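Local atomic coordinates of 70 KDA protein (Xanthomonas sp., PDB entry 4B2N), a protein that cleaves rubber oxidatively as a processive oxygenase, carrying two covalently bound hemes c, and is probably related to cytochrome c peroxidases. Residues Q645-T648 / D649-W653; D554-F557 / A558-D561; A402-P405 / N406-P409. All coordinates share one frame; numbering follows the deposited sequence.

Contact 1: Q645-T648 / D649-W653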
ATOM      1  N   GLN A 645     -13.780 -22.110   5.316  1.00 22.07           N
ATOM      2  CA  GLN A 645     -13.738 -23.414   6.043  1.00 25.95           C
ATOM      3  C   GLN A 645     -14.756 -24.433   5.541  1.00 24.63           C
ATOM      4  O   GLN A 645     -14.560 -25.610   5.758  1.00 25.75           O
ATOM      5  CB  GLN A 645     -14.003 -23.193   7.517  1.00 25.97           C
ATOM      6  CG  GLN A 645     -15.466 -22.926   7.795  1.00 31.12           C
ATOM      7  CD  GLN A 645     -15.672 -22.161   9.081  1.00 36.73           C
ATOM      8  OE1 GLN A 645     -14.785 -22.106   9.943  1.00 43.62           O
ATOM      9  NE2 GLN A 645     -16.839 -21.525   9.213  1.00 41.68           N
ATOM     10  N   SER A 646     -15.818 -23.955   4.901  1.00 25.49           N
ATOM     11  CA  SER A 646     -16.908 -24.808   4.394  1.00 27.89           C
ATOM     12  C   SER A 646     -16.462 -25.532   3.108  1.00 28.02           C
ATOM     13  O   SER A 646     -17.127 -26.490   2.681  1.00 26.05           O
ATOM     14  CB  SER A 646     -18.151 -23.948   4.107  1.00 27.64           C
ATOM     15  OG  SER A 646     -18.005 -23.134   2.910  1.00 29.06           O
ATOM     16  N   LEU A 647     -15.353 -25.085   2.493  1.00 26.50           N
ATOM     17  CA  LEU A 647     -14.825 -25.716   1.276  1.00 26.00           C
ATOM     18  C   LEU A 647     -14.318 -27.125   1.549  1.00 26.85           C
ATOM     19  O   LEU A 647     -14.006 -27.466   2.682  1.00 25.18           O
ATOM     20  CB  LEU A 647     -13.663 -24.907   0.676  1.00 25.12           C
ATOM     21  CG  LEU A 647     -14.142 -23.563   0.201  1.00 24.99           C
ATOM     22  CD1 LEU A 647     -12.903 -22.693   0.023  1.00 21.89           C
ATOM     23  CD2 LEU A 647     -14.848 -23.732  -1.145  1.00 24.56           C
ATOM     24  N   THR A 648     -14.243 -27.936   0.497  1.00 29.19           N
ATOM     25  CA  THR A 648     -13.561 -29.219   0.604  1.00 28.87           C
ATOM     26  C   THR A 648     -12.142 -29.021   0.166  1.00 30.21           C
ATOM     27  O   THR A 648     -11.850 -28.061  -0.571  1.00 28.94           O
ATOM     28  CB  THR A 648     -14.204 -30.346  -0.244  1.00 29.38           C
ATOM     29  OG1 THR A 648     -14.053 -30.069  -1.668  1.00 26.70           O
ATOM     30  CG2 THR A 648     -15.723 -30.679   0.239  1.00 26.67           C
ATOM     31  N   ASP A 649     -11.248 -29.903   0.617  1.00 30.31           N
ATOM     32  CA  ASP A 649      -9.875 -29.818   0.144  1.00 30.32           C
ATOM     33  C   ASP A 649      -9.810 -29.924  -1.388  1.00 30.56           C
ATOM     34  O   ASP A 649      -8.949 -29.290  -2.011  1.00 26.63           O
ATOM     35  CB  ASP A 649      -9.002 -30.898   0.776  1.00 32.44           C
ATOM     36  CG  ASP A 649      -8.547 -30.561   2.184  1.00 34.91           C
ATOM     37  OD1 ASP A 649      -8.867 -29.505   2.786  1.00 38.09           O
ATOM     38  OD2 ASP A 649      -7.872 -31.431   2.735  1.00 34.92           O
ATOM     39  N   SER A 650     -10.677 -30.742  -2.004  1.00 26.79           N
ATOM     40  CA  SER A 650     -10.712 -30.792  -3.465  1.00 28.35           C
ATOM     41  C   SER A 650     -11.101 -29.453  -4.098  1.00 27.91           C
ATOM     42  O   SER A 650     -10.507 -29.052  -5.129  1.00 27.76           O
ATOM     43  CB  SER A 650     -11.655 -31.864  -4.008  1.00 29.20           C
ATOM     44  OG  SER A 650     -11.085 -33.086  -3.620  1.00 32.73           O
ATOM     45  N   GLU A 651     -12.102 -28.804  -3.517  1.00 27.09           N
ATOM     46  CA  GLU A 651     -12.471 -27.446  -3.947  1.00 27.48           C
ATOM     47  C   GLU A 651     -11.309 -26.506  -3.798  1.00 25.19           C
ATOM     48  O   GLU A 651     -11.028 -25.730  -4.713  1.00 25.24           O
ATOM     49  CB  GLU A 651     -13.673 -26.942  -3.204  1.00 28.80           C
ATOM     50  CG  GLU A 651     -14.959 -27.564  -3.724  1.00 27.87           C
ATOM     51  CD  GLU A 651     -16.103 -27.315  -2.770  1.00 29.38           C
ATOM     52  OE1 GLU A 651     -15.902 -27.311  -1.529  1.00 28.89           O
ATOM     53  OE2 GLU A 651     -17.213 -27.126  -3.288  1.00 30.34           O
ATOM     54  N   ARG A 652     -10.591 -26.602  -2.685  1.00 25.42           N
ATOM     55  CA  ARG A 652      -9.399 -25.705  -2.461  1.00 23.59           C
ATOM     56  C   ARG A 652      -8.296 -25.852  -3.500  1.00 24.39           C
ATOM     57  O   ARG A 652      -7.802 -24.837  -4.030  1.00 24.79           O
ATOM     58  CB  ARG A 652      -8.835 -25.900  -1.047  1.00 22.92           C
ATOM     59  CG  ARG A 652      -9.821 -25.583   0.066  1.00 23.32           C
ATOM     60  CD  ARG A 652      -9.310 -26.002   1.423  1.00 23.08           C
ATOM     61  NE  ARG A 652     -10.220 -25.436   2.423  1.00 23.24           N
ATOM     62  CZ  ARG A 652     -10.925 -26.154   3.277  1.00 24.56           C
ATOM     63  NH1 ARG A 652     -10.833 -27.472   3.210  1.00 24.90           N
ATOM     64  NH2 ARG A 652     -11.781 -25.572   4.126  1.00 25.18           N
ATOM     65  N   TRP A 653      -7.852 -27.081  -3.787  1.00 24.00           N
ATOM     66  CA  TRP A 653      -6.864 -27.252  -4.875  1.00 24.60           C
ATOM     67  C   TRP A 653      -7.361 -26.732  -6.214  1.00 24.55           C
ATOM     68  O   TRP A 653      -6.559 -26.139  -6.957  1.00 23.63           O
ATOM     69  CB  TRP A 653      -6.459 -28.725  -5.006  1.00 25.47           C
ATOM     70  CG  TRP A 653      -5.746 -29.228  -3.783  1.00 26.62           C
ATOM     71  CD1 TRP A 653      -6.165 -30.204  -2.910  1.00 27.19           C
ATOM     72  CD2 TRP A 653      -4.445 -28.762  -3.249  1.00 27.94           C
ATOM     73  NE1 TRP A 653      -5.255 -30.403  -1.876  1.00 29.45           N
ATOM     74  CE2 TRP A 653      -4.183 -29.578  -2.033  1.00 30.20           C
ATOM     75  CE3 TRP A 653      -3.529 -27.805  -3.623  1.00 27.79           C
ATOM     76  CZ2 TRP A 653      -3.038 -29.407  -1.260  1.00 30.25           C
ATOM     77  CZ3 TRP A 653      -2.364 -27.657  -2.852  1.00 28.56           C
ATOM     78  CH2 TRP A 653      -2.118 -28.451  -1.703  1.00 28.55           C
TER
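Thr-648 stands right before helix 649-660, and its carbonyl O takes the first-turn bond from Arg-652 N at 2.9 Å. Its side chain completes a capping box with Glu-651. Thr-648 OG1 is tucked over its own backbone (chi1 67°), which turns it to the helix end, where it receives Glu-651 N at 3.0 Å in a nearly straight bond. In return, the extended Glu-651 side chain reaches back so that OE1 accepts Thr-648 N at 2.7 Å through its anti lone pair. Glu-651 OE1 also comes within 3.8 Å of CD2 of Leu-647, the residue that touches a heme c. On the other flank the extended Arg-652 reaches back beneath the incoming chain: the Leu-647 carbonyl lies over one guanidinium face, while NH2 makes a weak bond to Gln-645 O at the edge. Arg-652 NH1 bridges to Asp-649 OD1 at 2.9 Å; NE is bound by Leu-528 O, and NH2 also by Thr-644 O. Arg-370 pairs with Glu-651 OE2. The reciprocal bonds satisfy N-H groups on both sides of the junction, and the Asp-649 and Arg-370 bridges probably offset the charges of Arg-652 and Glu-651.

Contact 2: D554-F557 / A558-D561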
ATOM      1  N   ASP A 554      14.987 -14.701   1.698  1.00 16.76           N
ATOM      2  CA  ASP A 554      15.332 -15.131   0.396  1.00 16.43           C
ATOM      3  C   ASP A 554      14.126 -14.957  -0.509  1.00 16.35           C
ATOM      4  O   ASP A 554      12.982 -15.308  -0.153  1.00 15.18           O
ATOM      5  CB  ASP A 554      15.668 -16.635   0.429  1.00 18.19           C
ATOM      6  CG  ASP A 554      16.054 -17.143  -0.924  1.00 18.71           C
ATOM      7  OD1 ASP A 554      17.203 -17.052  -1.224  1.00 21.24           O
ATOM      8  OD2 ASP A 554      15.212 -17.653  -1.704  1.00 18.98           O
ATOM      9  N   TYR A 555      14.356 -14.433  -1.706  1.00 16.48           N
ATOM     10  CA  TYR A 555      13.166 -14.236  -2.630  1.00 16.10           C
ATOM     11  C   TYR A 555      13.276 -15.047  -3.911  1.00 17.14           C
ATOM     12  O   TYR A 555      12.631 -14.745  -4.922  1.00 16.39           O
ATOM     13  CB  TYR A 555      12.991 -12.741  -2.965  1.00 16.20           C
ATOM     14  CG  TYR A 555      14.236 -12.090  -3.560  1.00 16.26           C
ATOM     15  CD1 TYR A 555      15.245 -11.602  -2.735  1.00 16.94           C
ATOM     16  CD2 TYR A 555      14.381 -11.919  -4.943  1.00 16.59           C
ATOM     17  CE1 TYR A 555      16.365 -10.958  -3.271  1.00 18.44           C
ATOM     18  CE2 TYR A 555      15.522 -11.298  -5.491  1.00 16.71           C
ATOM     19  CZ  TYR A 555      16.506 -10.869  -4.657  1.00 19.02           C
ATOM     20  OH  TYR A 555      17.621 -10.246  -5.173  1.00 21.12           O
ATOM     21  N   SER A 556      14.102 -16.096  -3.900  1.00 17.05           N
ATOM     22  CA  SER A 556      14.280 -16.956  -5.064  1.00 16.46           C
ATOM     23  C   SER A 556      13.077 -17.908  -5.213  1.00 17.22           C
ATOM     24  O   SER A 556      12.278 -18.117  -4.231  1.00 17.58           O
ATOM     25  CB  SER A 556      15.616 -17.722  -4.933  1.00 16.46           C
ATOM     26  OG  SER A 556      15.419 -18.890  -4.135  1.00 15.59           O
ATOM     27  N   PHE A 557      12.894 -18.471  -6.414  1.00 15.80           N
ATOM     28  CA  PHE A 557      11.734 -19.378  -6.639  1.00 16.93           C
ATOM     29  C   PHE A 557      11.703 -20.524  -5.644  1.00 17.32           C
ATOM     30  O   PHE A 557      10.619 -20.968  -5.251  1.00 18.96           O
ATOM     31  CB  PHE A 557      11.668 -19.915  -8.052  1.00 17.94           C
ATOM     32  CG  PHE A 557      11.090 -18.950  -9.094  1.00 18.59           C
ATOM     33  CD1 PHE A 557      10.570 -17.690  -8.768  1.00 19.12           C
ATOM     34  CD2 PHE A 557      11.100 -19.322 -10.444  1.00 18.61           C
ATOM     35  CE1 PHE A 557      10.071 -16.855  -9.794  1.00 18.42           C
ATOM     36  CE2 PHE A 557      10.602 -18.507 -11.423  1.00 19.43           C
ATOM     37  CZ  PHE A 557      10.049 -17.282 -11.094  1.00 19.84           C
ATOM     38  N   ALA A 558      12.875 -20.926  -5.134  1.00 18.44           N
ATOM     39  CA  ALA A 558      12.978 -22.093  -4.199  1.00 19.95           C
ATOM     40  C   ALA A 558      12.327 -21.819  -2.837  1.00 19.66           C
ATOM     41  O   ALA A 558      11.935 -22.760  -2.146  1.00 22.97           O
ATOM     42  CB  ALA A 558      14.421 -22.528  -3.993  1.00 20.17           C
ATOM     43  N   SER A 559      12.160 -20.548  -2.500  1.00 18.44           N
ATOM     44  CA  SER A 559      11.525 -20.121  -1.269  1.00 17.94           C
ATOM     45  C   SER A 559      10.050 -19.985  -1.397  1.00 17.30           C
ATOM     46  O   SER A 559       9.389 -19.853  -0.395  1.00 17.96           O
ATOM     47  CB  SER A 559      12.072 -18.806  -0.774  1.00 18.29           C
ATOM     48  OG  SER A 559      13.455 -19.019  -0.446  1.00 19.05           O
ATOM     49  N   TYR A 560       9.561 -20.011  -2.636  1.00 18.24           N
ATOM     50  CA  TYR A 560       8.133 -19.894  -2.897  1.00 17.96           C
ATOM     51  C   TYR A 560       7.540 -21.280  -2.991  1.00 19.78           C
ATOM     52  O   TYR A 560       8.278 -22.228  -3.315  1.00 20.33           O
ATOM     53  CB  TYR A 560       7.879 -19.017  -4.136  1.00 17.86           C
ATOM     54  CG  TYR A 560       6.569 -18.211  -4.027  1.00 18.03           C
ATOM     55  CD1 TYR A 560       6.474 -17.142  -3.162  1.00 17.31           C
ATOM     56  CD2 TYR A 560       5.465 -18.556  -4.749  1.00 17.01           C
ATOM     57  CE1 TYR A 560       5.346 -16.382  -3.047  1.00 16.48           C
ATOM     58  CE2 TYR A 560       4.301 -17.779  -4.662  1.00 17.39           C
ATOM     59  CZ  TYR A 560       4.236 -16.731  -3.795  1.00 15.90           C
ATOM     60  OH  TYR A 560       3.123 -15.993  -3.707  1.00 15.90           O
ATOM     61  N   ASP A 561       6.274 -21.393  -2.583  1.00 18.83           N
ATOM     62  CA  ASP A 561       5.494 -22.656  -2.554  1.00 20.00           C
ATOM     63  C   ASP A 561       4.579 -22.637  -3.762  1.00 20.83           C
ATOM     64  O   ASP A 561       3.569 -21.919  -3.760  1.00 20.72           O
ATOM     65  CB  ASP A 561       4.667 -22.735  -1.269  1.00 18.98           C
ATOM     66  CG  ASP A 561       3.929 -24.087  -1.117  1.00 21.02           C
ATOM     67  OD1 ASP A 561       3.723 -24.735  -2.155  1.00 21.64           O
ATOM     68  OD2 ASP A 561       3.574 -24.447   0.031  1.00 21.91           O
TER
HETATM   69  O   HOH W   1      15.398 -20.698  -6.648  1.00 23.98           O
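With CG of Asp-554 trans to its own nitrogen (chi1 -179°) and OG of Ser-559 on the opposite side from its carbonyl carbon (chi1 -64°), the carboxylate and the hydroxyl converge across the turn. Ser-559 OG donates to Asp-554 OD2 at 2.6 Å, arriving on the anti side but 34° out of the carboxylate plane. Two more donors share that oxygen. Ser-556 N reaches Asp-554 OD2 at 2.9 Å from above the plane, closing an Asx turn, and Ser-556 OG meets the syn lone pair of OD2 at 2.7 Å. Three bonds from different directions thus fix the rotation of the carboxylate and would be expected to favour its charged form. Ser-556 OG is also weakly approached by Ala-558 N, and a water joins the two more firmly, donating to Ser-556 OG and accepting from Ala-558 N at 3.0 Å. The backbone itself coils in a short 3-10 turn: Ser-559 N bonds to Ser-556 O and Tyr-560 N to Phe-557 O, each 3.0 Å long. The Phe-557 ring meets Trp-562 edge-to-face. The turn feeds directly into strand 560-561, which pairs antiparallel with 566-567; Ser-559 and Lys-568 add a backbone link beside this small sheet, while Tyr-560 meets Trp-567 edge-to-face and bonds through OH to Trp-510 O.

Contact 3: A402-P405 / N406-P409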
ATOM      1  N   ALA A 402     -18.896 -13.223 -16.946  1.00 23.47           N
ATOM      2  CA  ALA A 402     -18.982 -11.769 -17.158  1.00 23.27           C
ATOM      3  C   ALA A 402     -20.056 -11.336 -18.130  1.00 23.45           C
ATOM      4  O   ALA A 402     -20.603 -10.249 -17.996  1.00 23.08           O
ATOM      5  CB  ALA A 402     -17.646 -11.148 -17.530  1.00 21.76           C
ATOM      6  N   ALA A 403     -20.354 -12.194 -19.118  1.00 25.70           N
ATOM      7  CA  ALA A 403     -21.450 -11.945 -20.080  1.00 25.83           C
ATOM      8  C   ALA A 403     -22.829 -12.357 -19.568  1.00 28.60           C
ATOM      9  O   ALA A 403     -23.782 -12.272 -20.314  1.00 30.38           O
ATOM     10  CB  ALA A 403     -21.159 -12.651 -21.402  1.00 26.48           C
ATOM     11  N   ASP A 404     -22.938 -12.826 -18.326  1.00 27.20           N
ATOM     12  CA  ASP A 404     -24.224 -13.369 -17.806  1.00 27.85           C
ATOM     13  C   ASP A 404     -24.769 -12.469 -16.743  1.00 27.36           C
ATOM     14  O   ASP A 404     -24.145 -12.355 -15.679  1.00 26.42           O
ATOM     15  CB  ASP A 404     -23.970 -14.739 -17.181  1.00 27.10           C
ATOM     16  CG  ASP A 404     -25.224 -15.407 -16.629  1.00 28.70           C
ATOM     17  OD1 ASP A 404     -26.300 -14.764 -16.391  1.00 29.34           O
ATOM     18  OD2 ASP A 404     -25.098 -16.645 -16.460  1.00 30.78           O
ATOM     19  N   PRO A 405     -25.940 -11.843 -16.980  1.00 27.32           N
ATOM     20  CA  PRO A 405     -26.470 -10.903 -15.981  1.00 26.29           C
ATOM     21  C   PRO A 405     -26.916 -11.540 -14.667  1.00 27.49           C
ATOM     22  O   PRO A 405     -27.201 -10.798 -13.727  1.00 27.90           O
ATOM     23  CB  PRO A 405     -27.621 -10.184 -16.703  1.00 28.22           C
ATOM     24  CG  PRO A 405     -27.944 -11.055 -17.874  1.00 29.29           C
ATOM     25  CD  PRO A 405     -26.656 -11.742 -18.264  1.00 30.03           C
ATOM     26  N   ASN A 406     -26.981 -12.873 -14.584  1.00 26.23           N
ATOM     27  CA  ASN A 406     -27.101 -13.498 -13.267  1.00 29.26           C
ATOM     28  C   ASN A 406     -25.810 -13.260 -12.434  1.00 29.77           C
ATOM     29  O   ASN A 406     -25.826 -13.361 -11.188  1.00 31.17           O
ATOM     30  CB  ASN A 406     -27.384 -15.005 -13.377  1.00 28.56           C
ATOM     31  CG  ASN A 406     -28.685 -15.294 -14.106  1.00 32.50           C
ATOM     32  OD1 ASN A 406     -29.689 -14.609 -13.891  1.00 33.26           O
ATOM     33  ND2 ASN A 406     -28.650 -16.264 -15.005  1.00 30.96           N
ATOM     34  N   TYR A 407     -24.707 -12.935 -13.115  1.00 27.09           N
ATOM     35  CA  TYR A 407     -23.403 -12.750 -12.430  1.00 26.07           C
ATOM     36  C   TYR A 407     -22.961 -11.292 -12.406  1.00 27.01           C
ATOM     37  O   TYR A 407     -22.484 -10.820 -11.382  1.00 26.97           O
ATOM     38  CB  TYR A 407     -22.301 -13.667 -13.033  1.00 24.82           C
ATOM     39  CG  TYR A 407     -22.659 -15.074 -12.689  1.00 24.66           C
ATOM     40  CD1 TYR A 407     -22.270 -15.626 -11.483  1.00 24.09           C
ATOM     41  CD2 TYR A 407     -23.488 -15.811 -13.520  1.00 25.19           C
ATOM     42  CE1 TYR A 407     -22.674 -16.925 -11.129  1.00 25.67           C
ATOM     43  CE2 TYR A 407     -23.916 -17.090 -13.163  1.00 25.65           C
ATOM     44  CZ  TYR A 407     -23.505 -17.632 -11.959  1.00 25.30           C
ATOM     45  OH  TYR A 407     -23.885 -18.910 -11.553  1.00 25.69           O
ATOM     46  N   LEU A 408     -23.129 -10.585 -13.520  1.00 25.58           N
ATOM     47  CA  LEU A 408     -22.476  -9.262 -13.705  1.00 24.75           C
ATOM     48  C   LEU A 408     -23.361  -8.510 -14.647  1.00 24.95           C
ATOM     49  O   LEU A 408     -23.745  -9.093 -15.650  1.00 30.46           O
ATOM     50  CB  LEU A 408     -21.142  -9.403 -14.447  1.00 23.21           C
ATOM     51  CG  LEU A 408     -19.800  -8.846 -13.963  1.00 22.57           C
ATOM     52  CD1 LEU A 408     -18.895  -8.484 -15.132  1.00 21.10           C
ATOM     53  CD2 LEU A 408     -19.770  -7.865 -12.779  1.00 21.26           C
ATOM     54  N   PRO A 409     -23.635  -7.201 -14.389  1.00 26.52           N
ATOM     55  CA  PRO A 409     -24.616  -6.448 -15.169  1.00 24.29           C
ATOM     56  C   PRO A 409     -23.966  -5.874 -16.407  1.00 27.52           C
ATOM     57  O   PRO A 409     -24.653  -5.374 -17.239  1.00 27.18           O
ATOM     58  CB  PRO A 409     -25.022  -5.316 -14.222  1.00 24.57           C
ATOM     59  CG  PRO A 409     -23.754  -5.037 -13.437  1.00 23.73           C
ATOM     60  CD  PRO A 409     -23.084  -6.388 -13.265  1.00 22.95           C
TER
HETATM   61  O   HOH W   2     -23.000  -8.988 -18.031  1.00 28.49           O
HETATM   62  O   HOH W   3     -26.907 -18.071 -14.941  1.00 27.78           O
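Asp-404 sets its carboxylate against one edge of the Tyr-407 ring, Asp-404 OD2 lying 3.5 Å from Tyr-407 CD2. The two flat groups are steeply inclined, 76° apart, and the ring edge points at the face of the carboxylate, with OD2 and CG of Asp-404 both near the ring plane. Extension of the aspartate with CG trans to its nitrogen (chi1 -179°) also carries OD1 toward the next turn of chain, where Asn-406 N donates to Asp-404 OD1 at 2.7 Å from above the carboxylate plane: the Asx-turn arrangement. The side-chain amide of Asn-406 is inclined to that carboxylate by 62°, and its ND2 is linked to Asp-404 OD2 through a water that accepts from ND2 and donates to the acid. Asp-404 is gripped at its backbone as well. Its carbonyl O accepts from Tyr-407 N at 2.7 Å and from Leu-408 N at 3.0 Å, the two donors arriving from opposite faces of the carbonyl plane. Pro-405 follows the bend, its CA directing a C-H to Leu-408 O at 3.3 Å. Farther round the loop, Leu-408 packs CD1 on Ala-402 CB at 3.8 Å, and a second water donates to both Ala-402 O and Leu-408 O. Outside the turn, Tyr-407 meets His-401 edge-to-face, and Asn-56 bonds to Pro-405 O. One acidic residue therefore holds the turn after helix 399-402 by side chain and by carbonyl; the Asn-406 N bond and the water on OD2 would be expected to stabilise its negative charge, the ring edge adding at most a little.

In the fold
Along the chain the order is contact 3, contact 2, contact 1, and none touches another. Contacts 1 and 3 lie on the same side of the chain's centre, their centres 25 Å apart. Contact 1 forms the N-terminal end of the final helix 649-660 and the turn leading into it, close after the axial ligand His-641, and touches the heme bound through Cys-390 and Cys-393 by way of Leu-647. Contact 3, which follows helix 399-402 just beyond His-394, lies farther out from this heme. Contact 2 leads into the two-stranded sheet of 560-561 and 566-567, away from the annotated sites, with its centre 25 Å from that of contact 1 and 38 Å from that of contact 3.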